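Oligogalacturonate-specific porin kdgM (Dickeya dadantii, PDB 4FQE) forms a monomeric beta-barrel porin of the bacterial outer membrane that is specific for oligogalacturonides and is required for full virulence. Local coordinates at residues Y180-D183 with K184-P188; K69-S72 with V73-I76. One frame throughout, in Å; residues are numbered along the deposited sequence.

Contact 1: Y180-D183 with K184-P188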
# COMPACT_ATOMS: atom_id res chain seq x y z
N TYR A 180 3.43 -12.21 -8.43
CA TYR A 180 3.17 -13.55 -8.87
C TYR A 180 2.93 -14.46 -7.66
O TYR A 180 3.77 -14.58 -6.76
CB TYR A 180 4.36 -14.06 -9.70
CG TYR A 180 4.22 -15.50 -10.17
CD1 TYR A 180 3.20 -15.88 -11.03
CD2 TYR A 180 5.11 -16.48 -9.76
CE1 TYR A 180 3.08 -17.19 -11.47
CE2 TYR A 180 4.97 -17.78 -10.17
CZ TYR A 180 3.95 -18.12 -11.04
OH TYR A 180 3.83 -19.42 -11.45
N LYS A 181 1.74 -15.04 -7.64
CA LYS A 181 1.34 -16.02 -6.65
C LYS A 181 2.03 -17.34 -7.00
O LYS A 181 1.52 -18.13 -7.79
CB LYS A 181 -0.20 -16.13 -6.63
CG LYS A 181 -0.75 -17.02 -5.54
CD LYS A 181 -2.26 -17.14 -5.59
CE LYS A 181 -2.76 -18.40 -4.89
NZ LYS A 181 -3.63 -19.17 -5.83
N TRP A 182 3.21 -17.53 -6.42
CA TRP A 182 4.06 -18.67 -6.70
C TRP A 182 3.44 -19.95 -6.18
O TRP A 182 3.46 -20.99 -6.85
CB TRP A 182 5.47 -18.39 -6.14
CG TRP A 182 6.43 -19.54 -6.32
CD1 TRP A 182 7.26 -19.81 -7.42
CD2 TRP A 182 6.73 -20.60 -5.35
NE1 TRP A 182 8.00 -20.94 -7.20
CE2 TRP A 182 7.74 -21.46 -5.99
CE3 TRP A 182 6.30 -20.91 -4.06
CZ2 TRP A 182 8.27 -22.58 -5.34
CZ3 TRP A 182 6.84 -22.04 -3.43
CH2 TRP A 182 7.79 -22.86 -4.08
N ASP A 183 2.89 -19.89 -4.98
CA ASP A 183 1.99 -20.92 -4.50
C ASP A 183 1.02 -20.34 -3.48
O ASP A 183 0.93 -19.13 -3.35
CB ASP A 183 2.75 -22.15 -3.98
CG ASP A 183 3.37 -21.96 -2.58
OD1 ASP A 183 3.30 -20.85 -2.00
OD2 ASP A 183 3.96 -22.97 -2.11
N LYS A 184 0.29 -21.21 -2.79
CA LYS A 184 -0.75 -20.84 -1.81
C LYS A 184 -0.21 -19.87 -0.72
O LYS A 184 -0.95 -19.03 -0.17
CB LYS A 184 -1.30 -22.13 -1.15
CG LYS A 184 -1.81 -23.22 -2.12
CD LYS A 184 -0.99 -24.53 -2.18
CE LYS A 184 0.32 -24.45 -2.98
NZ LYS A 184 0.90 -25.74 -3.51
N ASN A 185 1.09 -19.97 -0.43
CA ASN A 185 1.71 -19.14 0.61
C ASN A 185 2.59 -17.99 0.16
O ASN A 185 2.61 -16.96 0.83
CB ASN A 185 2.54 -20.03 1.52
CG ASN A 185 1.73 -21.16 2.12
OD1 ASN A 185 1.96 -22.32 1.82
ND2 ASN A 185 0.78 -20.81 2.96
N TRP A 186 3.29 -18.12 -0.97
CA TRP A 186 4.30 -17.14 -1.35
C TRP A 186 3.93 -16.33 -2.55
O TRP A 186 3.64 -16.89 -3.62
CB TRP A 186 5.63 -17.84 -1.65
CG TRP A 186 6.19 -18.59 -0.50
CD1 TRP A 186 6.13 -19.96 -0.24
CD2 TRP A 186 6.95 -18.02 0.64
NE1 TRP A 186 6.77 -20.26 0.96
CE2 TRP A 186 7.30 -19.14 1.51
CE3 TRP A 186 7.38 -16.74 0.97
CZ2 TRP A 186 8.01 -18.95 2.70
CZ3 TRP A 186 8.12 -16.57 2.14
CH2 TRP A 186 8.40 -17.64 2.99
N LYS A 187 4.05 -15.01 -2.43
CA LYS A 187 3.75 -14.06 -3.52
C LYS A 187 4.90 -13.07 -3.61
O LYS A 187 4.86 -11.97 -3.00
CB LYS A 187 2.39 -13.35 -3.28
CG LYS A 187 1.94 -12.40 -4.40
CD LYS A 187 0.59 -11.71 -4.16
CE LYS A 187 0.63 -10.57 -3.14
NZ LYS A 187 -0.72 -9.88 -2.96
N PRO A 188 5.95 -13.42 -4.39
CA PRO A 188 6.99 -12.44 -4.68
C PRO A 188 6.49 -11.36 -5.62
O PRO A 188 5.54 -11.57 -6.33
CB PRO A 188 8.08 -13.28 -5.35
CG PRO A 188 7.37 -14.43 -5.96
CD PRO A 188 6.29 -14.75 -4.94

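Contact 2: K69-S72 with V73-I76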
# COMPACT_ATOMS: atom_id res chain seq x y z
N LYS A 69 -18.75 -3.52 2.11
CA LYS A 69 -19.09 -3.88 0.72
C LYS A 69 -20.57 -3.63 0.46
O LYS A 69 -21.41 -4.25 1.08
CB LYS A 69 -18.74 -5.33 0.42
CG LYS A 69 -17.27 -5.66 0.71
CD LYS A 69 -16.97 -7.09 0.31
CE LYS A 69 -15.47 -7.40 0.29
NZ LYS A 69 -14.74 -6.54 -0.67
N PHE A 70 -20.87 -2.70 -0.43
CA PHE A 70 -22.26 -2.46 -0.81
C PHE A 70 -22.81 -3.61 -1.61
O PHE A 70 -23.98 -3.96 -1.47
CB PHE A 70 -22.40 -1.18 -1.62
CG PHE A 70 -22.02 0.05 -0.87
CD1 PHE A 70 -22.92 0.65 -0.01
CD2 PHE A 70 -20.77 0.63 -1.04
CE1 PHE A 70 -22.57 1.79 0.69
CE2 PHE A 70 -20.41 1.77 -0.35
CZ PHE A 70 -21.32 2.36 0.52
N ASN A 71 -21.97 -4.16 -2.48
CA ASN A 71 -22.30 -5.27 -3.37
C ASN A 71 -21.01 -5.78 -3.98
O ASN A 71 -19.94 -5.35 -3.56
CB ASN A 71 -23.29 -4.82 -4.45
CG ASN A 71 -22.82 -3.58 -5.18
OD1 ASN A 71 -21.64 -3.48 -5.60
ND2 ASN A 71 -23.73 -2.63 -5.36
N SER A 72 -21.09 -6.67 -4.96
CA SER A 72 -19.90 -7.28 -5.59
C SER A 72 -18.99 -6.32 -6.36
O SER A 72 -17.82 -6.63 -6.64
CB SER A 72 -20.33 -8.44 -6.50
OG SER A 72 -21.07 -7.99 -7.63
N VAL A 73 -19.50 -5.14 -6.69
CA VAL A 73 -18.74 -4.14 -7.40
C VAL A 73 -18.14 -3.06 -6.52
O VAL A 73 -16.94 -2.81 -6.60
CB VAL A 73 -19.60 -3.49 -8.50
CG1 VAL A 73 -18.81 -2.43 -9.24
CG2 VAL A 73 -20.14 -4.55 -9.48
N PHE A 74 -18.96 -2.38 -5.71
CA PHE A 74 -18.50 -1.17 -4.99
C PHE A 74 -18.25 -1.47 -3.50
O PHE A 74 -19.03 -2.18 -2.87
CB PHE A 74 -19.53 -0.01 -5.11
CG PHE A 74 -19.69 0.52 -6.51
CD1 PHE A 74 -18.61 1.10 -7.18
CD2 PHE A 74 -20.91 0.40 -7.19
CE1 PHE A 74 -18.75 1.58 -8.47
CE2 PHE A 74 -21.04 0.86 -8.48
CZ PHE A 74 -19.98 1.46 -9.12
N SER A 75 -17.16 -0.93 -2.96
CA SER A 75 -16.90 -0.98 -1.53
C SER A 75 -16.25 0.33 -1.06
O SER A 75 -15.69 1.07 -1.85
CB SER A 75 -15.99 -2.18 -1.20
OG SER A 75 -14.74 -2.05 -1.83
N ILE A 76 -16.40 0.63 0.22
CA ILE A 76 -15.74 1.78 0.81
C ILE A 76 -15.06 1.35 2.10
O ILE A 76 -15.61 0.53 2.86
CB ILE A 76 -16.73 2.92 1.10
CG1 ILE A 76 -17.87 2.43 1.98
CG2 ILE A 76 -17.25 3.49 -0.21
CD1 ILE A 76 -18.77 3.54 2.45

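Contact 1: Y180-D183 with K184-P188
D183 OD1 meets the backbone of N185 and W186 in a tight beta hairpin turn joining strands 171-180 and 186-195 of the barrel. The bond from N185 N, two residues on, makes an Asx turn, with D183 OD1 and N185 N 2.9 Å apart. W186 N, three on, adds a second bond of the same length to that oxygen. The two donors come from different directions: N185 N lies above the carboxylate plane (55° out of it), W186 N nearly in line with the C-O bond. With CG lodged between its own backbone N and carbonyl carbon (chi1 77°), the carboxylate is turned back towards the amides that follow, and these two fix its orientation.

Backbone bonds carry the rest of the hairpin. W182 N donates to W186 O over 2.9 Å, while the amide of D183 adds a weak bond to the same carbonyl. Further from the turn, Y180 N reaches P188 O at 3.0 Å; P188 has no N-H to return the bond, and Y180 O instead receives a CA-H...O contact from K187 CA at 3.3 Å.

Among apolar contacts, the side chains of W182 and W186 run side by side, but their ring planes are turned 69° apart; CE3 and CZ3 of W182 approach W186 CD1, CZ3 to 3.9 Å. The CB of W182 also rests on CD of P188. W186 lies edge-to-face with Y214 on the neighbouring strand 205-215 and touches a bound C8E detergent, while N185 ND2 is bonded to S215 O.

Charge has a smaller share: K184, bent at two torsions, folds back across the D183 side chain at about a right angle. Its CE comes within 3.5 Å of D183 CB, yet its NZ stays 4.4 Å from D183 OD2, too far for a salt bridge.

Contact 2: K69-S72 with V73-I76
F70 lies against I76 across the beta hairpin turn between strands 57-69 and 74-85, whose ends pair through K69 and S75, antiparallel and non-hydrogen-bonded. Its CB sits beside the carbonyl oxygen of F74, which also takes a weak bond from F70 N. With CG beside its own backbone N (chi1 -63°), the ring turns along the second strand. F70 CD2 passes the F74 carbonyl near the ring plane, with F74 O 3.8 Å away. Further out, F70 CE2 meets both branches of I76, with I76 CG1 3.5 Å from it and I76 CG2 in the plane at the ring edge. At the tip, F70 CZ approaches I76 CD1 to 3.4 Å. I76 is deposited in two conformers, so all its contacts with the ring, this close one above all, hold for one of them.

The turn itself is an Asx turn. N71 OD1 accepts hydrogen bonds from V73 N and F74 N, each at 2.9 Å, from opposite faces of the amide plane; the F74 bond is nearly straight, 170° at the hydrogen. V73 CG1 sits over the centre of one face of the F74 ring.

S72 O is bonded to N100 ND2 on the next strand. One neutral amide oxygen, that of N71, serves two main-chain N-H groups, and these two turn bonds need no charged group.

Contacts 1 and 2 are two turns of one closed twelve-stranded antiparallel barrel. Both are short, and like the chain termini probably lie at its periplasmic end, as in porins generally. Their centres are 26 Å apart and their nearest atoms about 15 Å, with no touch. The design is shared: D183 in 180-188 and N71 in 69-76 each offer OD1 to the amides two and three residues on, one as a carboxylate, the other as a carboxamide. Detergent lies close to both, a C8E about 4 Å from the W186 side chain and one about 5 Å from that of I76. The n-octane pockets use other residues, F27, F31, L33, S34 and S35.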